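Local atomic coordinates of DUF5037 domain-containing protein (Ruminococcus gnavus, PDB entry 4GL6), a protein that is of unknown function, a DUF5037-family protein of a gut bacterium, with a single chain folded round two separate four-stranded beta sheets. Residues 216-221 against 227-232; 154-159 against 236-241; 16-21 against 71-76. One frame throughout, in Å; residues are numbered along the deposited sequence.

Contact 1: residues 216-221 against 227-232; sequences FGTIMR and FDDNLE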
ATOM      1  N   PHE A 216       5.129  -7.990 -13.764  1.00 46.89           N
ATOM      2  CA  PHE A 216       4.109  -9.012 -13.780  1.00 47.30           C
ATOM      3  C   PHE A 216       2.952  -8.479 -12.948  1.00 47.19           C
ATOM      4  O   PHE A 216       3.160  -8.120 -11.794  1.00 39.66           O
ATOM      5  CB  PHE A 216       4.677 -10.293 -13.180  1.00 49.34           C
ATOM      6  CG  PHE A 216       3.668 -11.390 -12.986  1.00 46.39           C
ATOM      7  CD1 PHE A 216       3.103 -12.028 -14.080  1.00 47.70           C
ATOM      8  CD2 PHE A 216       3.327 -11.824 -11.705  1.00 48.72           C
ATOM      9  CE1 PHE A 216       2.188 -13.071 -13.908  1.00 49.69           C
ATOM     10  CE2 PHE A 216       2.419 -12.871 -11.522  1.00 50.41           C
ATOM     11  CZ  PHE A 216       1.845 -13.493 -12.627  1.00 50.52           C
ATOM     12  N   GLY A 217       1.753  -8.453 -13.549  1.00 43.73           N
ATOM     13  CA  GLY A 217       0.518  -7.982 -12.925  1.00 37.42           C
ATOM     14  C   GLY A 217      -0.538  -9.056 -13.024  1.00 41.00           C
ATOM     15  O   GLY A 217      -0.845  -9.522 -14.126  1.00 42.17           O
ATOM     16  N   THR A 218      -1.081  -9.479 -11.885  1.00 40.16           N
ATOM     17  CA  THR A 218      -2.107 -10.529 -11.889  1.00 41.85           C
ATOM     18  C   THR A 218      -3.037 -10.370 -10.706  1.00 44.50           C
ATOM     19  O   THR A 218      -2.829  -9.505  -9.853  1.00 53.99           O
ATOM     20  CB  THR A 218      -1.479 -11.962 -11.900  1.00 43.00           C
ATOM     21  OG1 THR A 218      -2.460 -12.933 -12.300  1.00 44.31           O
ATOM     22  CG2 THR A 218      -0.883 -12.344 -10.543  1.00 42.78           C
ATOM     23  N   ILE A 219      -4.042 -11.235 -10.676  1.00 41.72           N
ATOM     24  CA  ILE A 219      -5.051 -11.264  -9.653  1.00 39.80           C
ATOM     25  C   ILE A 219      -5.367 -12.707  -9.292  1.00 40.63           C
ATOM     26  O   ILE A 219      -5.298 -13.610 -10.151  1.00 42.60           O
ATOM     27  CB  ILE A 219      -6.337 -10.571 -10.173  1.00 40.57           C
ATOM     28  CG1 ILE A 219      -7.387 -10.446  -9.051  1.00 43.94           C
ATOM     29  CG2 ILE A 219      -6.914 -11.285 -11.404  1.00 38.07           C
ATOM     30  CD1 ILE A 219      -8.645  -9.710  -9.458  1.00 43.67           C
HETATM   31  N   MSE A 220      -5.633 -12.930  -8.009  1.00 42.93           N
HETATM   32  CA  MSE A 220      -6.161 -14.219  -7.521  1.00 43.87           C
HETATM   33  C   MSE A 220      -7.571 -13.816  -7.151  1.00 45.50           C
HETATM   34  O   MSE A 220      -7.766 -13.002  -6.233  1.00 42.33           O
HETATM   35  CB  MSE A 220      -5.414 -14.790  -6.323  1.00 41.99           C
HETATM   36  CG  MSE A 220      -6.047 -16.091  -5.825  1.00 44.31           C
HETATM   37 SE   MSE A 220      -4.920 -17.120  -4.650  0.75 42.22          SE
HETATM   38  CE  MSE A 220      -3.528 -17.691  -5.867  1.00 45.46           C
ATOM     39  N   ARG A 221      -8.534 -14.346  -7.899  1.00 49.30           N
ATOM     40  CA  ARG A 221      -9.933 -13.984  -7.727  1.00 50.28           C
ATOM     41  C   ARG A 221     -10.548 -14.675  -6.554  1.00 52.87           C
ATOM     42  O   ARG A 221     -10.023 -15.663  -6.054  1.00 57.90           O
ATOM     43  CB  ARG A 221     -10.743 -14.290  -8.988  1.00 52.35           C
ATOM     44  CG  ARG A 221     -10.269 -13.458 -10.145  1.00 53.56           C
ATOM     45  CD  ARG A 221     -11.065 -13.707 -11.402  1.00 55.51           C
ATOM     46  NE  ARG A 221     -10.594 -12.813 -12.445  1.00 52.73           N
ATOM     47  CZ  ARG A 221     -10.876 -11.511 -12.530  1.00 55.92           C
ATOM     48  NH1 ARG A 221     -11.656 -10.890 -11.626  1.00 62.40           N
ATOM     49  NH2 ARG A 221     -10.353 -10.803 -13.531  1.00 56.14           N
ATOM     50  N   PHE A 227      -3.674 -17.903  -9.485  1.00 58.45           N
ATOM     51  CA  PHE A 227      -3.681 -16.593 -10.131  1.00 54.64           C
ATOM     52  C   PHE A 227      -4.305 -16.742 -11.500  1.00 58.73           C
ATOM     53  O   PHE A 227      -4.318 -17.845 -12.062  1.00 68.37           O
ATOM     54  CB  PHE A 227      -2.266 -16.052 -10.372  1.00 53.73           C
ATOM     55  CG  PHE A 227      -1.513 -15.715  -9.122  1.00 56.71           C
ATOM     56  CD1 PHE A 227      -1.974 -14.706  -8.266  1.00 55.20           C
ATOM     57  CD2 PHE A 227      -0.301 -16.343  -8.822  1.00 57.72           C
ATOM     58  CE1 PHE A 227      -1.278 -14.369  -7.113  1.00 52.21           C
ATOM     59  CE2 PHE A 227       0.403 -16.005  -7.668  1.00 53.93           C
ATOM     60  CZ  PHE A 227      -0.082 -15.017  -6.817  1.00 51.23           C
ATOM     61  N   ASP A 228      -4.774 -15.635 -12.069  1.00 56.29           N
ATOM     62  CA  ASP A 228      -5.333 -15.667 -13.429  1.00 55.89           C
ATOM     63  C   ASP A 228      -4.260 -15.939 -14.491  1.00 54.42           C
ATOM     64  O   ASP A 228      -4.572 -16.466 -15.561  1.00 51.71           O
ATOM     65  CB  ASP A 228      -6.116 -14.380 -13.777  1.00 55.33           C
ATOM     66  CG  ASP A 228      -7.559 -14.387 -13.264  1.00 59.95           C
ATOM     67  OD1 ASP A 228      -7.954 -15.225 -12.414  1.00 78.14           O
ATOM     68  OD2 ASP A 228      -8.329 -13.537 -13.738  1.00 65.67           O
ATOM     69  N   ASP A 229      -3.013 -15.599 -14.175  1.00 57.73           N
ATOM     70  CA  ASP A 229      -1.887 -15.737 -15.090  1.00 59.34           C
ATOM     71  C   ASP A 229      -0.936 -16.837 -14.566  1.00 55.30           C
ATOM     72  O   ASP A 229      -0.407 -16.750 -13.452  1.00 50.11           O
ATOM     73  CB  ASP A 229      -1.239 -14.359 -15.250  1.00 57.02           C
ATOM     74  CG  ASP A 229      -2.226 -13.314 -15.813  1.00 60.54           C
ATOM     75  OD1 ASP A 229      -2.709 -13.476 -16.961  1.00 66.83           O
ATOM     76  OD2 ASP A 229      -2.533 -12.339 -15.095  1.00 56.49           O
ATOM     77  N   ASN A 230      -0.776 -17.881 -15.374  1.00 55.57           N
ATOM     78  CA  ASN A 230       0.055 -19.033 -15.041  1.00 55.91           C
ATOM     79  C   ASN A 230       1.579 -18.759 -15.056  1.00 59.00           C
ATOM     80  O   ASN A 230       2.036 -17.694 -15.494  1.00 57.33           O
ATOM     81  CB  ASN A 230      -0.295 -20.230 -15.959  1.00 56.68           C
ATOM     82  CG  ASN A 230      -0.018 -19.971 -17.443  1.00 58.40           C
ATOM     83  OD1 ASN A 230       0.765 -19.105 -17.821  1.00 61.48           O
ATOM     84  ND2 ASN A 230      -0.682 -20.726 -18.287  1.00 58.19           N
ATOM     85  N   LEU A 231       2.341 -19.755 -14.595  1.00 59.92           N
ATOM     86  CA  LEU A 231       3.812 -19.726 -14.565  1.00 56.80           C
ATOM     87  C   LEU A 231       4.460 -19.274 -15.867  1.00 55.37           C
ATOM     88  O   LEU A 231       5.429 -18.549 -15.831  1.00 54.20           O
ATOM     89  CB  LEU A 231       4.359 -21.119 -14.221  1.00 55.96           C
ATOM     90  CG  LEU A 231       5.879 -21.327 -14.234  1.00 56.73           C
ATOM     91  CD1 LEU A 231       6.519 -20.460 -13.160  1.00 55.56           C
ATOM     92  CD2 LEU A 231       6.247 -22.799 -14.120  1.00 57.19           C
ATOM     93  N   GLU A 232       3.926 -19.718 -17.001  1.00 58.35           N
ATOM     94  CA  GLU A 232       4.505 -19.399 -18.324  1.00 64.90           C
ATOM     95  C   GLU A 232       4.404 -17.906 -18.615  1.00 57.76           C
ATOM     96  O   GLU A 232       5.365 -17.305 -19.072  1.00 63.16           O
ATOM     97  CB  GLU A 232       3.845 -20.244 -19.420  1.00 75.83           C
ATOM     98  CG  GLU A 232       4.042 -21.756 -19.211  1.00 88.98           C
ATOM     99  CD  GLU A 232       2.761 -22.545 -19.508  1.00104.72           C
ATOM    100  OE1 GLU A 232       2.296 -22.587 -20.674  1.00105.87           O
ATOM    101  OE2 GLU A 232       2.202 -23.124 -18.551  1.00100.87           O
TER
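Three polar bonds tie Thr218 and Ile219 near the end of strand 215-220, and Arg221 just past it, to the two aspartates that follow Phe227. The backbone bond runs from Asp228 N to Ile219 O over 2.8 Å, and the same oxygen receives a CA-H...O contact from Phe227. The second is between side chains: Thr218 OG1 donates to Asp229 OD2 at 2.9 Å, on the anti side of the carboxylate and somewhat out of its plane. Placing OG1 anti to the backbone N (chi1 -163°) turns the hydroxyl to that oxygen and the methyl CG2 to Phe227.

The third bond is a salt bridge. Arg221 NE reaches Asp228 OD2 at 2.7 Å from the syn side, with the guanidinium and carboxylate planes 42° apart. The arginine chain, extended from CG to NE, crosses the aspartate at about a right angle, and Ile219 CG2 lies by one guanidinium face, offset toward its rim.

Apolar contact gathers on the Phe227 ring. The methyl CE of selenomethionine Met220 sits over one face, 4.2 Å from the ring centroid and only 12° off the normal, a CH-pi contact; Thr218 CG2 approaches CD1 obliquely at 3.5 Å. Farther along, Phe216 CE1 meets Asp229 CB at 3.9 Å.

Strand 215-220 forms one edge of the mixed sheet, paired with 175-182. The chain returns along it before entering helix 231-239, while Tyr167 of helix 156-171 meets the Phe227 ring and Tyr160 of that helix binds Asp229 O.

Contact 2: residues 154-159 against 236-241; sequences KTDEEE and AAKQGK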
ATOM      1  N   LYS A 154      16.673 -18.031  -6.718  1.00 74.11           N
ATOM      2  CA  LYS A 154      15.554 -18.975  -6.582  1.00 70.37           C
ATOM      3  C   LYS A 154      14.994 -19.064  -8.006  1.00 66.91           C
ATOM      4  O   LYS A 154      14.902 -18.048  -8.683  1.00 75.81           O
ATOM      5  CB  LYS A 154      14.538 -18.548  -5.490  1.00 71.65           C
ATOM      6  CG  LYS A 154      14.726 -19.388  -4.226  1.00 80.30           C
ATOM      7  CD  LYS A 154      13.961 -19.016  -2.961  1.00 83.37           C
ATOM      8  CE  LYS A 154      14.184 -20.107  -1.904  1.00 88.85           C
ATOM      9  NZ  LYS A 154      13.591 -19.781  -0.574  1.00 89.81           N
ATOM     10  N   THR A 155      14.691 -20.271  -8.491  1.00 66.95           N
ATOM     11  CA  THR A 155      14.202 -20.456  -9.874  1.00 63.87           C
ATOM     12  C   THR A 155      12.854 -19.767 -10.042  1.00 62.47           C
ATOM     13  O   THR A 155      12.146 -19.527  -9.059  1.00 63.98           O
ATOM     14  CB  THR A 155      14.046 -21.951 -10.278  1.00 65.45           C
ATOM     15  OG1 THR A 155      13.048 -22.575  -9.467  1.00 67.39           O
ATOM     16  CG2 THR A 155      15.367 -22.747 -10.147  1.00 65.67           C
ATOM     17  N   ASP A 156      12.506 -19.432 -11.280  1.00 63.03           N
ATOM     18  CA  ASP A 156      11.206 -18.805 -11.577  1.00 59.31           C
ATOM     19  C   ASP A 156      10.025 -19.605 -10.982  1.00 61.24           C
ATOM     20  O   ASP A 156       9.107 -19.015 -10.435  1.00 59.91           O
ATOM     21  CB  ASP A 156      10.991 -18.663 -13.090  1.00 62.06           C
ATOM     22  CG  ASP A 156      11.902 -17.614 -13.752  1.00 63.80           C
ATOM     23  OD1 ASP A 156      12.484 -16.735 -13.081  1.00 62.22           O
ATOM     24  OD2 ASP A 156      12.011 -17.670 -14.991  1.00 66.21           O
ATOM     25  N   GLU A 157      10.104 -20.937 -11.054  1.00 65.85           N
ATOM     26  CA  GLU A 157       9.067 -21.849 -10.545  1.00 70.70           C
ATOM     27  C   GLU A 157       8.950 -21.664  -9.031  1.00 65.16           C
ATOM     28  O   GLU A 157       7.857 -21.465  -8.521  1.00 57.60           O
ATOM     29  CB  GLU A 157       9.379 -23.335 -10.878  1.00 85.73           C
ATOM     30  CG  GLU A 157       9.273 -23.780 -12.347  1.00 97.40           C
ATOM     31  CD  GLU A 157      10.299 -23.165 -13.312  1.00106.18           C
ATOM     32  OE1 GLU A 157      11.374 -22.680 -12.872  1.00105.20           O
ATOM     33  OE2 GLU A 157      10.026 -23.151 -14.534  1.00106.86           O
ATOM     34  N   GLU A 158      10.096 -21.718  -8.340  1.00 68.09           N
ATOM     35  CA  GLU A 158      10.180 -21.527  -6.878  1.00 66.51           C
ATOM     36  C   GLU A 158       9.645 -20.160  -6.451  1.00 61.99           C
ATOM     37  O   GLU A 158       8.950 -20.051  -5.443  1.00 66.65           O
ATOM     38  CB  GLU A 158      11.633 -21.691  -6.373  1.00 70.31           C
ATOM     39  CG  GLU A 158      12.194 -23.113  -6.425  1.00 73.91           C
ATOM     40  CD  GLU A 158      13.709 -23.213  -6.217  1.00 77.20           C
ATOM     41  OE1 GLU A 158      14.477 -22.303  -6.604  1.00 74.08           O
ATOM     42  OE2 GLU A 158      14.152 -24.250  -5.689  1.00 82.73           O
ATOM     43  N   GLU A 159       9.958 -19.128  -7.229  1.00 56.84           N
ATOM     44  CA  GLU A 159       9.526 -17.766  -6.924  1.00 54.52           C
ATOM     45  C   GLU A 159       8.006 -17.644  -7.036  1.00 53.85           C
ATOM     46  O   GLU A 159       7.353 -17.137  -6.121  1.00 54.61           O
ATOM     47  CB  GLU A 159      10.237 -16.767  -7.853  1.00 54.27           C
ATOM     48  CG  GLU A 159      10.014 -15.301  -7.508  1.00 53.78           C
ATOM     49  CD  GLU A 159      10.796 -14.299  -8.377  1.00 54.54           C
ATOM     50  OE1 GLU A 159      11.704 -14.699  -9.157  1.00 55.83           O
ATOM     51  OE2 GLU A 159      10.499 -13.083  -8.242  1.00 45.54           O
ATOM     52  N   ALA A 236       7.574 -15.150 -19.021  1.00 52.73           N
ATOM     53  CA  ALA A 236       7.595 -14.232 -20.163  1.00 58.19           C
ATOM     54  C   ALA A 236       7.597 -12.764 -19.695  1.00 58.86           C
ATOM     55  O   ALA A 236       8.398 -11.970 -20.192  1.00 53.03           O
ATOM     56  CB  ALA A 236       6.432 -14.502 -21.115  1.00 56.78           C
ATOM     57  N   ALA A 237       6.740 -12.435 -18.723  1.00 56.29           N
ATOM     58  CA  ALA A 237       6.647 -11.069 -18.162  1.00 55.25           C
ATOM     59  C   ALA A 237       7.951 -10.611 -17.499  1.00 61.25           C
ATOM     60  O   ALA A 237       8.379  -9.464 -17.688  1.00 64.68           O
ATOM     61  CB  ALA A 237       5.513 -10.982 -17.162  1.00 55.72           C
ATOM     62  N   LYS A 238       8.574 -11.531 -16.761  1.00 62.89           N
ATOM     63  CA  LYS A 238       9.844 -11.309 -16.050  1.00 57.71           C
ATOM     64  C   LYS A 238      11.015 -11.004 -17.021  1.00 59.30           C
ATOM     65  O   LYS A 238      11.902 -10.246 -16.647  1.00 65.98           O
ATOM     66  CB  LYS A 238      10.127 -12.509 -15.111  1.00 58.51           C
ATOM     67  CG  LYS A 238      11.198 -12.291 -14.061  1.00 55.93           C
ATOM     68  CD  LYS A 238      11.395 -13.506 -13.140  1.00 54.05           C
ATOM     69  CE  LYS A 238      12.674 -13.351 -12.296  1.00 54.65           C
ATOM     70  NZ  LYS A 238      13.142 -14.501 -11.474  1.00 53.63           N
ATOM     71  N   GLN A 239      11.009 -11.573 -18.240  1.00 63.52           N
ATOM     72  CA  GLN A 239      11.961 -11.172 -19.326  1.00 71.19           C
ATOM     73  C   GLN A 239      11.494  -9.863 -19.998  1.00 74.49           C
ATOM     74  O   GLN A 239      12.312  -9.015 -20.280  1.00 74.79           O
ATOM     75  CB  GLN A 239      12.176 -12.238 -20.428  1.00 84.71           C
ATOM     76  CG  GLN A 239      13.361 -13.166 -20.185  1.00 94.39           C
ATOM     77  CD  GLN A 239      13.136 -14.062 -19.003  1.00108.00           C
ATOM     78  OE1 GLN A 239      12.327 -14.983 -19.064  1.00120.94           O
ATOM     79  NE2 GLN A 239      13.865 -13.816 -17.923  1.00108.47           N
ATOM     80  N   GLY A 240      10.189  -9.726 -20.260  1.00 87.49           N
ATOM     81  CA  GLY A 240       9.592  -8.540 -20.901  1.00 85.04           C
ATOM     82  C   GLY A 240       9.361  -8.805 -22.386  1.00100.88           C
ATOM     83  O   GLY A 240      10.166  -8.361 -23.208  1.00100.92           O
ATOM     84  N   LYS A 241       8.289  -9.538 -22.732  1.00124.48           N
ATOM     85  CA  LYS A 241       7.945  -9.855 -24.150  1.00125.29           C
ATOM     86  C   LYS A 241       6.476 -10.270 -24.418  1.00108.92           C
ATOM     87  O   LYS A 241       5.895 -11.109 -23.728  1.00 90.82           O
ATOM     88  CB  LYS A 241       8.917 -10.901 -24.728  1.00121.85           C
ATOM     89  CG  LYS A 241       8.970 -12.227 -23.988  1.00111.64           C
ATOM     90  CD  LYS A 241       9.962 -13.170 -24.646  1.00104.50           C
ATOM     91  CE  LYS A 241       9.860 -14.562 -24.053  1.00 95.71           C
ATOM     92  NZ  LYS A 241      10.740 -15.513 -24.780  1.00 89.36           N
TER
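Lys238 reaches from helix 231-239 to two acids of another helix and has the largest buried area of the contact, ahead of Asp156 and Glu159. Its NZ donates to Asp156 OD1 at 2.8 Å and to Glu159 OE1 at 2.7 Å, a salt-bridge network in which each oxygen is met nearly along its own C-O bond. The lysine can span the gap because CG lies anti to the backbone N (chi1 -165°) and the chain beyond is fully extended; the nearest CA atoms, those of Asp156 and Lys238, are still 8.8 Å apart. Along the way its CD passes Asp156 OD1 at 3.4 Å, so the aliphatic part also borders the carboxylate.

Asp156 and Glu159 are three residues apart, hence nearly one helical turn, which brings both acids to the same ammonium group. Glu159 comes from the direction opposite to the lysine, its own chain extended; its other oxygen, OE2, accepts from the hydroxyls of Tyr181 and Tyr163, fixing the rotation of the carboxylate. With an alanine at the lysine position, Asp156 OD1 and Glu159 OE1 would probably lose their shared cation and be left as two neighbouring like charges.

The acids stand in the first turn of helix 156-171, where Thr155 and Glu158 form a capping box: Glu158 N donates to Thr155 OG1 at 3.3 Å, and Thr155 N to Glu158 OE1 at 2.8 Å. Helix 231-239 lies against this first turn, with Lys235 bridging to Glu157 and Phe234 touching Glu159, and Tyr181 reaches in from strand 175-182.

Contact 3: residues 16-21 against 71-76; sequences EEYGEE and IYDGYG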
ATOM      1  N   GLU A  16      -1.885  11.591  20.075  1.00 74.05           N
ATOM      2  CA  GLU A  16      -2.907  11.478  21.124  1.00 78.33           C
ATOM      3  C   GLU A  16      -3.841  10.284  20.902  1.00 74.98           C
ATOM      4  O   GLU A  16      -4.216   9.626  21.858  1.00 73.72           O
ATOM      5  CB  GLU A  16      -3.746  12.762  21.252  1.00 83.45           C
ATOM      6  CG  GLU A  16      -3.011  13.938  21.895  1.00 94.01           C
ATOM      7  CD  GLU A  16      -3.847  15.221  21.978  1.00 98.58           C
ATOM      8  OE1 GLU A  16      -4.924  15.304  21.344  1.00 97.54           O
ATOM      9  OE2 GLU A  16      -3.422  16.166  22.683  1.00 96.18           O
ATOM     10  N   GLU A  17      -4.184   9.994  19.649  1.00 75.71           N
ATOM     11  CA  GLU A  17      -5.103   8.891  19.336  1.00 75.46           C
ATOM     12  C   GLU A  17      -4.462   7.497  19.406  1.00 72.78           C
ATOM     13  O   GLU A  17      -5.150   6.550  19.781  1.00 67.95           O
ATOM     14  CB  GLU A  17      -5.735   9.101  17.946  1.00 72.17           C
ATOM     15  CG  GLU A  17      -6.912   8.183  17.576  1.00 70.97           C
ATOM     16  CD  GLU A  17      -8.179   8.397  18.403  1.00 77.45           C
ATOM     17  OE1 GLU A  17      -8.295   9.401  19.144  1.00 80.50           O
ATOM     18  OE2 GLU A  17      -9.095   7.552  18.300  1.00 81.98           O
ATOM     19  N   TYR A  18      -3.171   7.373  19.075  1.00 70.67           N
ATOM     20  CA  TYR A  18      -2.518   6.051  18.959  1.00 68.76           C
ATOM     21  C   TYR A  18      -1.265   5.725  19.802  1.00 71.09           C
ATOM     22  O   TYR A  18      -0.764   4.603  19.706  1.00 73.80           O
ATOM     23  CB  TYR A  18      -2.248   5.786  17.457  1.00 64.09           C
ATOM     24  CG  TYR A  18      -3.500   5.833  16.595  1.00 59.08           C
ATOM     25  CD1 TYR A  18      -4.553   4.948  16.831  1.00 59.65           C
ATOM     26  CD2 TYR A  18      -3.634   6.735  15.539  1.00 56.26           C
ATOM     27  CE1 TYR A  18      -5.707   4.968  16.059  1.00 57.99           C
ATOM     28  CE2 TYR A  18      -4.791   6.760  14.753  1.00 55.06           C
ATOM     29  CZ  TYR A  18      -5.825   5.867  15.023  1.00 56.34           C
ATOM     30  OH  TYR A  18      -6.975   5.838  14.285  1.00 55.97           O
ATOM     31  N   GLY A  19      -0.743   6.665  20.598  1.00 72.94           N
ATOM     32  CA  GLY A  19       0.419   6.393  21.488  1.00 80.22           C
ATOM     33  C   GLY A  19       1.822   6.643  20.944  1.00 83.72           C
ATOM     34  O   GLY A  19       2.684   7.114  21.683  1.00 92.76           O
ATOM     35  N   GLU A  20       2.052   6.308  19.673  1.00 83.69           N
ATOM     36  CA  GLU A  20       3.335   6.537  18.986  1.00 81.89           C
ATOM     37  C   GLU A  20       3.397   7.967  18.496  1.00 79.77           C
ATOM     38  O   GLU A  20       2.388   8.668  18.511  1.00 79.83           O
ATOM     39  CB  GLU A  20       3.433   5.691  17.721  1.00 82.79           C
ATOM     40  CG  GLU A  20       3.324   4.208  17.910  1.00 87.39           C
ATOM     41  CD  GLU A  20       3.335   3.497  16.582  1.00 87.17           C
ATOM     42  OE1 GLU A  20       4.203   3.791  15.726  1.00 84.47           O
ATOM     43  OE2 GLU A  20       2.461   2.635  16.404  1.00 90.19           O
ATOM     44  N   GLU A  21       4.568   8.379  18.012  1.00 75.02           N
ATOM     45  CA  GLU A  21       4.720   9.701  17.393  1.00 76.38           C
ATOM     46  C   GLU A  21       4.771   9.523  15.869  1.00 72.38           C
ATOM     47  O   GLU A  21       5.215   8.482  15.355  1.00 65.25           O
ATOM     48  CB  GLU A  21       5.880  10.533  17.956  1.00 80.14           C
ATOM     49  CG  GLU A  21       7.237   9.864  18.055  1.00 85.45           C
ATOM     50  CD  GLU A  21       8.304  10.775  18.660  1.00 95.39           C
ATOM     51  OE1 GLU A  21       8.068  11.987  18.828  1.00 99.38           O
ATOM     52  OE2 GLU A  21       9.402  10.277  18.977  1.00100.49           O
ATOM     53  N   ILE A  71     -11.812  13.352   8.734  1.00 46.91           N
ATOM     54  CA  ILE A  71     -12.725  12.736   7.773  1.00 47.88           C
ATOM     55  C   ILE A  71     -12.437  11.229   7.937  1.00 50.83           C
ATOM     56  O   ILE A  71     -13.323  10.461   8.325  1.00 55.37           O
ATOM     57  CB  ILE A  71     -12.521  13.253   6.340  1.00 48.52           C
ATOM     58  CG1 ILE A  71     -12.787  14.773   6.282  1.00 49.09           C
ATOM     59  CG2 ILE A  71     -13.453  12.509   5.381  1.00 44.44           C
ATOM     60  CD1 ILE A  71     -12.440  15.411   4.946  1.00 47.87           C
ATOM     61  N   TYR A  72     -11.188  10.834   7.677  1.00 50.67           N
ATOM     62  CA  TYR A  72     -10.697   9.469   7.957  1.00 49.69           C
ATOM     63  C   TYR A  72      -9.171   9.505   8.068  1.00 49.36           C
ATOM     64  O   TYR A  72      -8.510   9.799   7.076  1.00 43.77           O
ATOM     65  CB  TYR A  72     -11.168   8.443   6.921  1.00 47.71           C
ATOM     66  CG  TYR A  72     -10.600   7.070   7.168  1.00 45.74           C
ATOM     67  CD1 TYR A  72     -10.775   6.441   8.398  1.00 47.88           C
ATOM     68  CD2 TYR A  72      -9.887   6.390   6.178  1.00 43.64           C
ATOM     69  CE1 TYR A  72     -10.240   5.183   8.647  1.00 48.52           C
ATOM     70  CE2 TYR A  72      -9.348   5.130   6.419  1.00 43.62           C
ATOM     71  CZ  TYR A  72      -9.524   4.532   7.658  1.00 45.63           C
ATOM     72  OH  TYR A  72      -9.002   3.291   7.927  1.00 46.20           O
ATOM     73  N   ASP A  73      -8.637   9.209   9.264  1.00 54.12           N
ATOM     74  CA  ASP A  73      -7.175   9.314   9.533  1.00 52.68           C
ATOM     75  C   ASP A  73      -6.245   8.379   8.771  1.00 50.18           C
ATOM     76  O   ASP A  73      -5.035   8.627   8.697  1.00 53.18           O
ATOM     77  CB  ASP A  73      -6.856   9.274  11.040  1.00 53.41           C
ATOM     78  CG  ASP A  73      -7.189   7.939  11.725  1.00 55.35           C
ATOM     79  OD1 ASP A  73      -7.264   6.863  11.086  1.00 56.15           O
ATOM     80  OD2 ASP A  73      -7.342   7.984  12.967  1.00 52.78           O
ATOM     81  N   GLY A  74      -6.824   7.305   8.235  1.00 49.56           N
ATOM     82  CA  GLY A  74      -6.108   6.336   7.429  1.00 48.28           C
ATOM     83  C   GLY A  74      -5.202   5.374   8.152  1.00 46.69           C
ATOM     84  O   GLY A  74      -4.526   4.605   7.481  1.00 47.90           O
ATOM     85  N   TYR A  75      -5.197   5.382   9.492  1.00 47.84           N
ATOM     86  CA  TYR A  75      -4.246   4.567  10.246  1.00 48.93           C
ATOM     87  C   TYR A  75      -4.621   3.113  10.324  1.00 49.26           C
ATOM     88  O   TYR A  75      -3.734   2.262  10.255  1.00 54.42           O
ATOM     89  CB  TYR A  75      -3.938   5.139  11.647  1.00 53.14           C
ATOM     90  CG  TYR A  75      -2.715   4.484  12.295  1.00 55.96           C
ATOM     91  CD1 TYR A  75      -1.470   4.501  11.647  1.00 59.29           C
ATOM     92  CD2 TYR A  75      -2.794   3.843  13.540  1.00 59.29           C
ATOM     93  CE1 TYR A  75      -0.351   3.896  12.202  1.00 61.43           C
ATOM     94  CE2 TYR A  75      -1.667   3.236  14.108  1.00 61.36           C
ATOM     95  CZ  TYR A  75      -0.449   3.269  13.427  1.00 62.79           C
ATOM     96  OH  TYR A  75       0.697   2.709  13.933  1.00 66.07           O
ATOM     97  N   GLY A  76      -5.909   2.814  10.480  1.00 51.47           N
ATOM     98  CA  GLY A  76      -6.377   1.410  10.503  1.00 56.08           C
ATOM     99  C   GLY A  76      -6.030   0.733   9.186  1.00 51.15           C
ATOM    100  O   GLY A  76      -5.541  -0.404   9.136  1.00 55.53           O
TER
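Tyr18 and Tyr75 lie against each other with ring centroids 4.7 Å apart and planes at 40°, an oblique pair, neither parallel nor perpendicular. The two side chains slide past one another in opposite directions, so that Tyr75 CD2 sits over the centre of one Tyr18 face while Tyr18 CE2 touches Tyr75 CB at 3.6 Å. Glu17 CG covers the opposite face of Tyr18.

Each phenol ends on a carboxylate of the other segment. Tyr18 OH donates to Asp73 OD2, which it meets on the syn side, with ring and carboxylate planes 65° apart. Tyr75 OH donates to Glu20 OE2 at 3.0 Å from above the carboxylate plane; the extended Glu20 side chain crosses that of Tyr75 at about a right angle.

The second shell sets these acids. Asp73 CG stands between its backbone N and carbonyl carbon (chi1 65°), which lets OD1 accept from Tyr75 N at 3.0 Å, while OD2 is also bound by Tyr13 OH. Asn48 holds Glu20 OE1 through a weak bond, and Phe22 meets the Tyr75 ring edge-to-face.

Asp73 to Tyr75 is an Asx turn, with Gly74 at the N-cap of helix 75-95; just before it, Ile71 and Tyr72 both face Ser57 in a classic beta bulge. The tyrosine pair thus joins the end of helix 6-18 to the start of helix 75-95.

Contact 3 closes first along the chain, joining helices 6-18 and 75-95 beside the antiparallel sheet 22-28, 40-46, 54-59, 69-70. Contacts 1 and 2 come later, by the mixed sheet, and lie on the other side of the chain's centre; their centres are about 35 and 39 Å from that of contact 3. Contacts 1 and 2 are 12 Å apart between centres and share helix 231-239. They touch directly: Leu231 CD2 packs on Glu157 CG at 3.6 Å. The segments of contact 1 both fall between those of contact 2 in sequence. One end of the protein is thus joined early in the chain, the other by its C-terminal helix.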